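Local coordinates for putative sugar binding protein (Bacteroides vulgatus ATCC 8482, PDB 3KEZ) that probably binds sugars as a SusD-family nutrient-binding protein of the Bacteroides outer membrane, and carries a bound calcium ion, at residues S175-S180 / M199-R204; K192-A197 / E229-W234; G225-G230 / E339-A344; P252-F257 / V365-P370. All blocks are in the same frame, centred on the assembly; numbering follows the deposited sequence.

Contact 1: S175-S180 / M199-R204; sequences SDLKNS and MTLLSR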
loop_
_atom_site.group_PDB
_atom_site.type_symbol
_atom_site.label_atom_id
_atom_site.label_comp_id
_atom_site.label_asym_id
_atom_site.label_seq_id
_atom_site.Cartn_x
_atom_site.Cartn_y
_atom_site.Cartn_z
ATOM N N SER A 175 13.411 -6.470 -9.958
ATOM C CA SER A 175 13.778 -6.295 -11.362
ATOM C C SER A 175 12.778 -5.441 -12.124
ATOM O O SER A 175 13.186 -4.542 -12.843
ATOM C CB SER A 175 13.944 -7.635 -12.074
ATOM O OG SER A 175 14.164 -7.425 -13.431
ATOM N N ASP A 176 11.475 -5.718 -11.969
ATOM C CA ASP A 176 10.444 -4.938 -12.655
ATOM C C ASP A 176 10.493 -3.482 -12.216
ATOM O O ASP A 176 10.560 -2.565 -13.032
ATOM C CB ASP A 176 9.042 -5.519 -12.358
ATOM C CG ASP A 176 8.744 -6.800 -13.131
ATOM O OD1 ASP A 176 9.565 -7.191 -14.009
ATOM O OD2 ASP A 176 7.657 -7.407 -12.873
ATOM N N LEU A 177 10.508 -3.271 -10.904
ATOM C CA LEU A 177 10.466 -1.893 -10.387
ATOM C C LEU A 177 11.707 -1.106 -10.735
ATOM O O LEU A 177 11.622 0.062 -11.143
ATOM C CB LEU A 177 10.153 -1.860 -8.887
ATOM C CG LEU A 177 8.701 -2.011 -8.464
ATOM C CD1 LEU A 177 8.559 -2.377 -6.956
ATOM C CD2 LEU A 177 7.864 -0.733 -8.802
ATOM N N LYS A 178 12.870 -1.726 -10.605
ATOM C CA LYS A 178 14.099 -1.027 -10.925
ATOM C C LYS A 178 14.108 -0.563 -12.377
ATOM O O LYS A 178 14.478 0.564 -12.702
ATOM C CB LYS A 178 15.284 -1.959 -10.670
ATOM C CG LYS A 178 16.625 -1.254 -10.689
ATOM C CD LYS A 178 17.722 -2.148 -10.122
ATOM C CE LYS A 178 19.094 -1.524 -10.422
ATOM N NZ LYS A 178 19.263 -0.146 -9.793
ATOM N N ASN A 179 13.730 -1.478 -13.250
ATOM C CA ASN A 179 13.623 -1.197 -14.667
ATOM C C ASN A 179 12.592 -0.123 -14.961
ATOM O O ASN A 179 12.830 0.722 -15.814
ATOM C CB ASN A 179 13.275 -2.478 -15.404
ATOM C CG ASN A 179 14.480 -3.360 -15.596
ATOM O OD1 ASN A 179 15.531 -2.892 -16.032
ATOM N ND2 ASN A 179 14.349 -4.638 -15.271
ATOM N N SER A 180 11.467 -0.141 -14.247
ATOM C CA SER A 180 10.448 0.899 -14.412
ATOM C C SER A 180 10.993 2.283 -14.058
ATOM O O SER A 180 10.608 3.261 -14.675
ATOM C CB SER A 180 9.197 0.605 -13.586
ATOM O OG SER A 180 9.346 0.948 -12.186
HETATM N N MSE A 199 9.906 4.605 -7.612
HETATM C CA MSE A 199 11.103 4.635 -6.754
HETATM C C MSE A 199 10.723 4.510 -5.265
HETATM O O MSE A 199 11.404 3.852 -4.484
HETATM C CB MSE A 199 11.915 5.894 -6.967
HETATM C CG MSE A 199 12.654 5.973 -8.210
HETATM SE SE MSE A 199 13.881 7.489 -8.154
HETATM C CE MSE A 199 14.747 7.218 -9.895
ATOM N N THR A 200 9.643 5.169 -4.867
ATOM C CA THR A 200 9.184 5.095 -3.478
ATOM C C THR A 200 8.763 3.674 -3.139
ATOM O O THR A 200 9.197 3.137 -2.127
ATOM C CB THR A 200 8.044 6.079 -3.205
ATOM O OG1 THR A 200 8.505 7.399 -3.459
ATOM C CG2 THR A 200 7.555 5.998 -1.789
ATOM N N LEU A 201 7.993 3.031 -4.017
ATOM C CA LEU A 201 7.556 1.621 -3.779
ATOM C C LEU A 201 8.801 0.742 -3.730
ATOM O O LEU A 201 8.952 -0.057 -2.821
ATOM C CB LEU A 201 6.603 1.110 -4.844
ATOM C CG LEU A 201 6.044 -0.309 -4.734
ATOM C CD1 LEU A 201 5.502 -0.558 -3.316
ATOM C CD2 LEU A 201 4.960 -0.567 -5.798
ATOM N N LEU A 202 9.730 0.964 -4.662
ATOM C CA LEU A 202 10.921 0.120 -4.728
ATOM C C LEU A 202 11.727 0.257 -3.410
ATOM O O LEU A 202 12.210 -0.746 -2.898
ATOM C CB LEU A 202 11.784 0.435 -5.952
ATOM C CG LEU A 202 13.102 -0.352 -6.042
ATOM C CD1 LEU A 202 12.886 -1.869 -5.799
ATOM C CD2 LEU A 202 13.778 -0.097 -7.373
ATOM N N SER A 203 11.806 1.475 -2.866
ATOM C CA SER A 203 12.437 1.683 -1.565
ATOM C C SER A 203 11.776 0.896 -0.454
ATOM O O SER A 203 12.444 0.350 0.403
ATOM C CB SER A 203 12.562 3.199 -1.192
ATOM O OG SER A 203 11.349 3.756 -0.694
ATOM N N ARG A 204 10.455 0.826 -0.479
ATOM C CA ARG A 204 9.728 -0.005 0.477
ATOM C C ARG A 204 10.101 -1.464 0.295
ATOM O O ARG A 204 10.363 -2.189 1.281
ATOM C CB ARG A 204 8.193 0.198 0.310
ATOM C CG ARG A 204 7.391 -0.488 1.438
ATOM C CD ARG A 204 5.964 -0.722 1.040
ATOM N NE ARG A 204 5.290 0.486 0.629
ATOM C CZ ARG A 204 4.120 0.499 -0.004
ATOM N NH1 ARG A 204 3.514 -0.624 -0.321
ATOM N NH2 ARG A 204 3.554 1.629 -0.349
#
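Leu177 meets Leu201 and Leu202 where two antiparallel helices of the alpha-helical SusD fold, 166-183 and 195-209, lie side by side. The short segment axes approach to 9.4 Å and their directions differ by 148°, an antiparallel pairing that suits the TPR clan to which this sequence family belongs. The nearest backbones are those of Leu177 and Leu202, with 6.0 Å between their CA atoms.

The apolar contacts carry the interface. Leu177 and Leu201 cross at about a right angle, the branch CD1 of Leu177 touching Leu201 CG at 3.9 Å. Lower on the same side chain, Leu177 CB faces Leu202 CB at 4.1 Å. Leu202 has CG anti to the backbone N (chi1 176°), which carries its branches over to the other helix. There CD1 stays beside Leu177 CB, while CD2 reaches the main chain, 3.7 Å from Lys178 CA. Lys178 contributes its CB, and the rest of its chain leads away toward the exposed side.

The polar side chains with identified partners bond within their own helix or to residues outside the two segments. Ser180 OG donates to the carbonyl of Leu177 at 2.7 Å (OG to O), and Ser203 OG returns to Thr200 O, which also accepts from Arg204 N. Asp176 forms a salt bridge with Arg123 of helix 109-134. The guanidinium of Arg204 has Leu201 CD1 over one face, 3.6 Å above its plane and offset toward the rim.

Contact 2: K192-A197 / E229-W234; sequences KVNRWA and EGYALW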
loop_
_atom_site.group_PDB
_atom_site.type_symbol
_atom_site.label_atom_id
_atom_site.label_comp_id
_atom_site.label_asym_id
_atom_site.label_seq_id
_atom_site.Cartn_x
_atom_site.Cartn_y
_atom_site.Cartn_z
ATOM N N LYS A 192 -1.998 7.895 -12.589
ATOM C CA LYS A 192 -1.075 6.898 -13.178
ATOM C C LYS A 192 0.240 6.815 -12.394
ATOM O O LYS A 192 0.605 7.756 -11.690
ATOM C CB LYS A 192 -0.825 7.225 -14.655
ATOM C CG LYS A 192 -2.130 7.186 -15.483
ATOM C CD LYS A 192 -1.887 7.349 -16.976
ATOM C CE LYS A 192 -3.209 7.419 -17.733
ATOM N NZ LYS A 192 -4.220 6.561 -17.072
ATOM N N VAL A 193 0.953 5.691 -12.528
ATOM C CA VAL A 193 2.285 5.546 -11.901
ATOM C C VAL A 193 3.323 6.318 -12.653
ATOM O O VAL A 193 3.350 6.282 -13.895
ATOM C CB VAL A 193 2.694 4.061 -11.808
ATOM C CG1 VAL A 193 4.087 3.921 -11.240
ATOM C CG2 VAL A 193 1.682 3.371 -10.973
ATOM N N ASN A 194 4.152 7.055 -11.912
ATOM C CA ASN A 194 5.316 7.762 -12.502
ATOM C C ASN A 194 6.649 7.372 -11.848
ATOM O O ASN A 194 6.688 6.483 -10.991
ATOM C CB ASN A 194 5.092 9.292 -12.617
ATOM C CG ASN A 194 5.288 10.005 -11.340
ATOM O OD1 ASN A 194 5.722 9.410 -10.380
ATOM N ND2 ASN A 194 5.006 11.325 -11.320
ATOM N N ARG A 195 7.756 7.969 -12.300
ATOM C CA ARG A 195 9.056 7.525 -11.810
ATOM C C ARG A 195 9.174 7.577 -10.271
ATOM O O ARG A 195 9.696 6.640 -9.624
ATOM C CB ARG A 195 10.188 8.322 -12.446
ATOM C CG ARG A 195 11.563 7.745 -12.146
ATOM C CD ARG A 195 12.664 8.554 -12.829
ATOM N NE ARG A 195 12.386 8.703 -14.246
ATOM C CZ ARG A 195 12.841 9.690 -15.015
ATOM N NH1 ARG A 195 13.621 10.642 -14.510
ATOM N NH2 ARG A 195 12.497 9.739 -16.298
ATOM N N TRP A 196 8.701 8.666 -9.684
ATOM C CA TRP A 196 8.882 8.903 -8.255
ATOM C C TRP A 196 8.026 7.955 -7.408
ATOM O O TRP A 196 8.486 7.433 -6.393
ATOM C CB TRP A 196 8.639 10.379 -7.907
ATOM C CG TRP A 196 9.144 11.303 -8.963
ATOM C CD1 TRP A 196 8.408 12.199 -9.665
ATOM C CD2 TRP A 196 10.486 11.380 -9.495
ATOM N NE1 TRP A 196 9.208 12.853 -10.593
ATOM C CE2 TRP A 196 10.482 12.370 -10.494
ATOM C CE3 TRP A 196 11.679 10.706 -9.219
ATOM C CZ2 TRP A 196 11.623 12.713 -11.214
ATOM C CZ3 TRP A 196 12.814 11.034 -9.956
ATOM C CH2 TRP A 196 12.779 12.039 -10.920
ATOM N N ALA A 197 6.792 7.698 -7.845
ATOM C CA ALA A 197 5.962 6.649 -7.226
ATOM C C ALA A 197 6.684 5.305 -7.267
ATOM O O ALA A 197 6.827 4.639 -6.237
ATOM C CB ALA A 197 4.579 6.515 -7.950
ATOM N N GLU A 229 10.240 18.188 -9.362
ATOM C CA GLU A 229 9.034 18.196 -10.176
ATOM C C GLU A 229 7.901 19.058 -9.569
ATOM O O GLU A 229 6.926 19.363 -10.261
ATOM C CB GLU A 229 8.606 16.749 -10.433
ATOM C CG GLU A 229 7.787 16.546 -11.654
ATOM C CD GLU A 229 8.508 16.968 -12.912
ATOM O OE1 GLU A 229 9.758 16.926 -12.912
ATOM O OE2 GLU A 229 7.819 17.346 -13.890
ATOM N N GLY A 230 8.044 19.488 -8.310
ATOM C CA GLY A 230 7.089 20.390 -7.655
ATOM C C GLY A 230 6.177 19.741 -6.630
ATOM O O GLY A 230 5.299 20.388 -6.035
ATOM N N TYR A 231 6.359 18.445 -6.410
ATOM C CA TYR A 231 5.679 17.799 -5.311
ATOM C C TYR A 231 6.304 18.309 -4.010
ATOM O O TYR A 231 7.458 18.679 -3.955
ATOM C CB TYR A 231 5.825 16.285 -5.396
ATOM C CG TYR A 231 5.225 15.578 -6.600
ATOM C CD1 TYR A 231 5.982 15.369 -7.754
ATOM C CD2 TYR A 231 3.938 15.035 -6.560
ATOM C CE1 TYR A 231 5.469 14.660 -8.854
ATOM C CE2 TYR A 231 3.409 14.323 -7.662
ATOM C CZ TYR A 231 4.182 14.132 -8.792
ATOM O OH TYR A 231 3.698 13.444 -9.867
ATOM N N ALA A 232 5.515 18.376 -2.957
ATOM C CA ALA A 232 6.029 18.832 -1.693
ATOM C C ALA A 232 5.136 18.219 -0.641
ATOM O O ALA A 232 3.940 18.007 -0.869
ATOM C CB ALA A 232 6.051 20.390 -1.628
ATOM N N LEU A 233 5.725 17.885 0.498
ATOM C CA LEU A 233 4.967 17.459 1.655
ATOM C C LEU A 233 3.896 18.508 1.952
ATOM O O LEU A 233 4.152 19.730 1.921
ATOM C CB LEU A 233 5.882 17.295 2.881
ATOM C CG LEU A 233 6.927 16.160 2.931
ATOM C CD1 LEU A 233 7.742 16.258 4.272
ATOM C CD2 LEU A 233 6.281 14.830 2.769
ATOM N N TRP A 234 2.689 18.028 2.209
ATOM C CA TRP A 234 1.596 18.909 2.652
ATOM C C TRP A 234 2.015 19.658 3.908
ATOM O O TRP A 234 2.492 19.044 4.863
ATOM C CB TRP A 234 0.329 18.085 2.945
ATOM C CG TRP A 234 -0.371 17.566 1.721
ATOM C CD1 TRP A 234 -0.522 18.207 0.511
ATOM C CD2 TRP A 234 -1.036 16.326 1.595
ATOM N NE1 TRP A 234 -1.229 17.403 -0.365
ATOM C CE2 TRP A 234 -1.542 16.241 0.278
ATOM C CE3 TRP A 234 -1.228 15.238 2.455
ATOM C CZ2 TRP A 234 -2.236 15.143 -0.168
ATOM C CZ3 TRP A 234 -1.917 14.169 1.998
ATOM C CH2 TRP A 234 -2.419 14.124 0.706
#
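Tyr231 reaches Asn194 and Trp196 through the far half of its ring. From CB, its CG stands beside the backbone N and anti to the carbonyl carbon (chi1 -63°), and the ring then runs toward the start of helix 195-209, with Pro252 and Leu256 also packed against the side chain. CE1 is the first atom to touch the other segment, 3.9 Å from Trp196 CD1. CZ follows at the same distance from Asn194 ND2. At the tip, OH lies 2.9 Å from Asn194 ND2, but the N-H...O angle of 120° makes this a weak hydrogen bond. The amide and the tyrosine ring approach from opposite directions with their planes almost perpendicular, and ND2 has a stronger acceptor in the carbonyl of Asp187.

The other end of that amide has a different task. Asn194 is the N-cap of helix 195-209: its OD1 accepts from Ala197 N at 3.2 Å in a nearly straight bond (176°), the donor lying nearly along the C=O axis, and weakly from Trp196 N at 3.1 Å. The amide is therefore held by both of its ends.

Across from this helix start, helix 212-229 finishes in a Schellman motif, with Gly230 at positive phi, and the turn delivers Tyr231 to the contact. Glu229, the residue before that glycine, lays its CB 3.9 Å from Trp196 NE1, crossing the indole side chain at about a right angle. The indole N-H is used by the carbonyl of Gly186.

Contact 3: G225-G230 / E339-A344; sequences GAEKEG and EAYLNA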
loop_
_atom_site.group_PDB
_atom_site.type_symbol
_atom_site.label_atom_id
_atom_site.label_comp_id
_atom_site.label_asym_id
_atom_site.label_seq_id
_atom_site.Cartn_x
_atom_site.Cartn_y
_atom_site.Cartn_z
ATOM N N GLY A 225 13.904 13.938 -6.840
ATOM C CA GLY A 225 13.208 14.020 -8.123
ATOM C C GLY A 225 11.787 14.559 -8.042
ATOM O O GLY A 225 11.407 15.431 -8.832
ATOM N N ALA A 226 10.994 14.035 -7.102
ATOM C CA ALA A 226 9.602 14.494 -6.932
ATOM C C ALA A 226 9.594 15.967 -6.557
ATOM O O ALA A 226 8.810 16.759 -7.110
ATOM C CB ALA A 226 8.852 13.696 -5.877
ATOM N N GLU A 227 10.461 16.363 -5.633
ATOM C CA GLU A 227 10.474 17.781 -5.235
ATOM C C GLU A 227 10.965 18.701 -6.382
ATOM O O GLU A 227 10.420 19.788 -6.558
ATOM C CB GLU A 227 11.195 17.989 -3.893
ATOM C CG GLU A 227 10.433 17.247 -2.729
ATOM C CD GLU A 227 11.061 17.404 -1.378
ATOM O OE1 GLU A 227 12.179 17.977 -1.306
ATOM O OE2 GLU A 227 10.419 16.989 -0.379
ATOM N N LYS A 228 11.939 18.274 -7.192
ATOM C CA LYS A 228 12.280 19.069 -8.402
ATOM C C LYS A 228 11.069 19.211 -9.326
ATOM O O LYS A 228 10.912 20.195 -10.016
ATOM C CB LYS A 228 13.379 18.418 -9.237
ATOM C CG LYS A 228 14.786 18.519 -8.693
ATOM C CD LYS A 228 15.859 18.134 -9.741
ATOM C CE LYS A 228 17.232 17.955 -9.060
ATOM N NZ LYS A 228 18.349 18.652 -9.786
ATOM N N GLU A 229 10.240 18.188 -9.362
ATOM C CA GLU A 229 9.034 18.196 -10.176
ATOM C C GLU A 229 7.901 19.058 -9.569
ATOM O O GLU A 229 6.926 19.363 -10.261
ATOM C CB GLU A 229 8.606 16.749 -10.433
ATOM C CG GLU A 229 7.787 16.546 -11.654
ATOM C CD GLU A 229 8.508 16.968 -12.912
ATOM O OE1 GLU A 229 9.758 16.926 -12.912
ATOM O OE2 GLU A 229 7.819 17.346 -13.890
ATOM N N GLY A 230 8.044 19.488 -8.310
ATOM C CA GLY A 230 7.089 20.390 -7.655
ATOM C C GLY A 230 6.177 19.741 -6.630
ATOM O O GLY A 230 5.299 20.388 -6.035
ATOM N N GLU A 339 5.863 8.871 2.655
ATOM C CA GLU A 339 6.441 7.534 2.785
ATOM C C GLU A 339 7.905 7.509 2.300
ATOM O O GLU A 339 8.738 6.837 2.941
ATOM C CB GLU A 339 5.631 6.411 2.103
ATOM C CG GLU A 339 6.205 4.996 2.435
ATOM C CD GLU A 339 5.773 3.898 1.505
ATOM O OE1 GLU A 339 4.855 4.132 0.697
ATOM O OE2 GLU A 339 6.322 2.758 1.607
ATOM N N ALA A 340 8.244 8.203 1.213
ATOM C CA ALA A 340 9.660 8.253 0.827
ATOM C C ALA A 340 10.483 8.804 1.973
ATOM O O ALA A 340 11.537 8.242 2.260
ATOM C CB ALA A 340 9.934 9.014 -0.471
ATOM N N TYR A 341 10.010 9.850 2.657
ATOM C CA TYR A 341 10.753 10.395 3.809
ATOM C C TYR A 341 10.946 9.337 4.911
ATOM O O TYR A 341 12.034 9.194 5.439
ATOM C CB TYR A 341 10.081 11.632 4.394
ATOM C CG TYR A 341 10.481 12.906 3.709
ATOM C CD1 TYR A 341 9.909 13.266 2.485
ATOM C CD2 TYR A 341 11.385 13.772 4.294
ATOM C CE1 TYR A 341 10.310 14.429 1.828
ATOM C CE2 TYR A 341 11.763 14.941 3.677
ATOM C CZ TYR A 341 11.232 15.261 2.435
ATOM O OH TYR A 341 11.595 16.428 1.811
ATOM N N LEU A 342 9.869 8.638 5.270
ATOM C CA LEU A 342 9.918 7.599 6.305
ATOM C C LEU A 342 10.766 6.397 5.907
ATOM O O LEU A 342 11.454 5.796 6.762
ATOM C CB LEU A 342 8.509 7.151 6.695
ATOM C CG LEU A 342 7.628 8.229 7.353
ATOM C CD1 LEU A 342 6.144 7.949 7.080
ATOM C CD2 LEU A 342 7.990 8.327 8.885
ATOM N N ASN A 343 10.718 6.022 4.632
ATOM C CA ASN A 343 11.618 4.983 4.126
ATOM C C ASN A 343 13.085 5.391 4.220
ATOM O O ASN A 343 13.893 4.603 4.685
ATOM C CB ASN A 343 11.222 4.606 2.687
ATOM C CG ASN A 343 9.863 3.918 2.619
ATOM O OD1 ASN A 343 9.231 3.622 3.666
ATOM N ND2 ASN A 343 9.400 3.642 1.384
ATOM N N ALA A 344 13.429 6.630 3.833
ATOM C CA ALA A 344 14.794 7.129 3.960
ATOM C C ALA A 344 15.239 7.169 5.416
ATOM O O ALA A 344 16.353 6.772 5.725
ATOM C CB ALA A 344 14.951 8.519 3.317
#
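The Tyr341 ring meets Glu227 at its edge: carboxylate oxygen OE2 lies in the ring plane beside the hydroxyl, and neither face of the ring is used between these two segments. The ring and carboxylate planes are 36° apart. The meeting joins helix 212-229 to helix 337-350 within the alpha-helical SusD fold, close to the Schellman turn at Gly230 that ends the first helix.

Tyr341 OH donates to Glu227 OE2 with 2.5 Å between the oxygens, a distance at the short end for such a bond. The hydroxyl comes to the syn side of OE2, 20° out of the carboxylate plane. OE2 is also 3.4 Å from Tyr341 CE1, whereas the second oxygen, OE1, stays 3.5 Å from OH. Glu227 is extended beyond CG and comes from the opposite direction, bringing OE2 to the ring edge beside the hydroxyl. An alanine here removes the carboxylate and would probably leave Tyr341 OH without this acceptor and the hydroxyl free to turn.

Tyr341 is buried, with Ile223, Ile364 and Leu233 against it. One turn apart on the same helix, Asn343 and Glu339 form a second polar pair: Glu339 OE2, which also takes a salt bridge from Arg388, accepts from Asn343 ND2 at 3.2 Å, the donor coming from above the carboxylate plane, 50° out of it.

Contact 4: P252-F257 / V365-P370; sequences PGEILF and VQRANP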
loop_
_atom_site.group_PDB
_atom_site.type_symbol
_atom_site.label_atom_id
_atom_site.label_comp_id
_atom_site.label_asym_id
_atom_site.label_seq_id
_atom_site.Cartn_x
_atom_site.Cartn_y
_atom_site.Cartn_z
ATOM N N PRO A 252 0.870 19.743 -7.418
ATOM C CA PRO A 252 0.807 18.268 -7.261
ATOM C C PRO A 252 0.512 17.750 -5.879
ATOM O O PRO A 252 0.162 16.564 -5.721
ATOM C CB PRO A 252 2.192 17.794 -7.664
ATOM C CG PRO A 252 2.929 18.934 -8.149
ATOM C CD PRO A 252 2.158 20.203 -7.946
ATOM N N GLY A 253 0.717 18.585 -4.859
ATOM C CA GLY A 253 0.674 18.072 -3.507
ATOM C C GLY A 253 1.765 17.035 -3.278
ATOM O O GLY A 253 2.886 17.146 -3.814
ATOM N N GLU A 254 1.444 16.007 -2.503
ATOM C CA GLU A 254 2.430 15.000 -2.219
ATOM C C GLU A 254 2.064 13.601 -2.664
ATOM O O GLU A 254 2.862 12.703 -2.471
ATOM C CB GLU A 254 2.809 14.991 -0.726
ATOM C CG GLU A 254 1.749 14.508 0.263
ATOM C CD GLU A 254 2.358 14.242 1.634
ATOM O OE1 GLU A 254 2.538 15.204 2.428
ATOM O OE2 GLU A 254 2.615 13.054 1.935
ATOM N N ILE A 255 0.876 13.393 -3.229
ATOM C CA ILE A 255 0.533 12.037 -3.711
ATOM C C ILE A 255 1.221 11.727 -5.045
ATOM O O ILE A 255 0.977 12.387 -6.064
ATOM C CB ILE A 255 -0.966 11.788 -3.877
ATOM C CG1 ILE A 255 -1.723 12.023 -2.543
ATOM C CG2 ILE A 255 -1.185 10.343 -4.438
ATOM C CD1 ILE A 255 -3.249 12.317 -2.716
ATOM N N LEU A 256 2.051 10.693 -5.017
ATOM C CA LEU A 256 2.860 10.289 -6.141
ATOM C C LEU A 256 2.131 9.247 -6.991
ATOM O O LEU A 256 2.415 9.080 -8.184
ATOM C CB LEU A 256 4.197 9.751 -5.638
ATOM C CG LEU A 256 5.027 10.671 -4.740
ATOM C CD1 LEU A 256 6.370 9.952 -4.260
ATOM C CD2 LEU A 256 5.378 11.998 -5.451
ATOM N N PHE A 257 1.215 8.511 -6.380
ATOM C CA PHE A 257 0.317 7.662 -7.151
ATOM C C PHE A 257 -1.033 7.634 -6.475
ATOM O O PHE A 257 -1.161 7.217 -5.312
ATOM C CB PHE A 257 0.882 6.257 -7.328
ATOM C CG PHE A 257 -0.042 5.296 -8.073
ATOM C CD1 PHE A 257 -0.734 5.697 -9.213
ATOM C CD2 PHE A 257 -0.139 3.975 -7.679
ATOM C CE1 PHE A 257 -1.534 4.825 -9.906
ATOM C CE2 PHE A 257 -0.954 3.079 -8.368
ATOM C CZ PHE A 257 -1.653 3.515 -9.501
ATOM N N VAL A 365 8.038 14.722 11.523
ATOM C CA VAL A 365 7.795 15.235 12.884
ATOM C C VAL A 365 7.378 16.710 12.891
ATOM O O VAL A 365 6.347 17.056 13.445
ATOM C CB VAL A 365 9.042 15.122 13.748
ATOM C CG1 VAL A 365 8.863 15.917 15.033
ATOM C CG2 VAL A 365 9.365 13.642 14.002
ATOM N N GLN A 366 8.165 17.570 12.243
ATOM C CA GLN A 366 7.908 19.003 12.295
ATOM C C GLN A 366 6.698 19.449 11.450
ATOM O O GLN A 366 6.052 20.419 11.779
ATOM C CB GLN A 366 9.175 19.811 11.965
ATOM C CG GLN A 366 10.212 19.556 13.061
ATOM C CD GLN A 366 11.469 20.343 12.952
ATOM O OE1 GLN A 366 11.916 20.639 11.855
ATOM N NE2 GLN A 366 12.082 20.667 14.106
ATOM N N ARG A 367 6.380 18.730 10.386
ATOM C CA ARG A 367 5.110 18.986 9.683
ATOM C C ARG A 367 3.869 18.656 10.573
ATOM O O ARG A 367 2.845 19.364 10.542
ATOM C CB ARG A 367 5.103 18.218 8.358
ATOM C CG ARG A 367 3.958 18.548 7.412
ATOM C CD ARG A 367 2.703 17.687 7.642
ATOM N NE ARG A 367 2.924 16.244 7.488
ATOM C CZ ARG A 367 3.054 15.595 6.332
ATOM N NH1 ARG A 367 3.000 16.232 5.153
ATOM N NH2 ARG A 367 3.236 14.294 6.368
ATOM N N ALA A 368 3.965 17.621 11.389
ATOM C CA ALA A 368 2.867 17.280 12.309
ATOM C C ALA A 368 2.758 18.285 13.487
ATOM O O ALA A 368 1.670 18.567 13.977
ATOM C CB ALA A 368 3.019 15.845 12.832
ATOM N N ASN A 369 3.889 18.830 13.921
ATOM C CA ASN A 369 3.919 19.833 14.977
ATOM C C ASN A 369 5.276 20.536 14.920
ATOM O O ASN A 369 6.292 19.949 15.299
ATOM C CB ASN A 369 3.711 19.161 16.343
ATOM C CG ASN A 369 3.719 20.148 17.484
ATOM O OD1 ASN A 369 4.032 21.313 17.277
ATOM N ND2 ASN A 369 3.409 19.681 18.705
ATOM N N PRO A 370 5.311 21.801 14.466
ATOM C CA PRO A 370 6.608 22.450 14.313
ATOM C C PRO A 370 7.371 22.710 15.604
ATOM O O PRO A 370 8.545 23.022 15.542
ATOM C CB PRO A 370 6.256 23.799 13.639
ATOM C CG PRO A 370 4.817 23.981 13.884
ATOM C CD PRO A 370 4.234 22.600 13.863
#
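Glu254 and Arg367 point at each other from opposite directions, and their flat ends come together nearly coplanar, the carboxylate and guanidinium planes 24° apart. Only one nitrogen makes the bond: Arg367 NH1 donates to Glu254 OE1 at 2.9 Å with an N-H...O angle of 153°, forming a salt bridge. OE1 sits at the edge of the guanidinium, near its plane, and is met nearly end-on to its C-O bond. NH2 stays 4.1 Å from OE1, so the pairing is single rather than bidentate. Arg367 is bent at both its second and third torsions (chi3 -59°), which turns the guanidinium toward the glutamate.

Glu254 leads into strand 255-259, which pairs antiparallel with strand 332-336 and carries a classic beta bulge, Leu256 and Phe257 both opposite Ile335. Arg367 comes from the last turn of helix 354-368, so the bond ties the loop leading into this small sheet to that helix.

Both charged groups are buried and shared. Glu254 OE2 also binds Arg336 and Ser338, and Arg367 NH2 binds Glu391 and Ser338. A leucine in place of Arg367 would probably cost Glu254 OE1 and Glu391 this salt-bridge partner, leaving Glu254 to Arg336 for its charge pairing. Between the two, the main chain of Trp234 gives its N-H to Glu254 OE1 and its carbonyl to Arg367 NH1.

How the contacts relate
Contacts 1 and 4 are buried, contacts 2 and 3 only partly so, and their chemistry does not simply follow depth. Contact 1 is leucine packing between helices, whereas contact 4 buries an ion pair. Contacts 2 and 3, centred about 7 Å apart, both use the end of helix 212-229, one through an aromatic and amide group, the other through a tyrosine-carboxylate bond. Helix 195-209 serves contacts 1 and 2. A salt bridge from Arg204 of contact 1 to Glu339 of contact 3 links those two, and the 229-234 segment also joins contact 2 to contact 4 through its main chain. All four lie away from the calcium site.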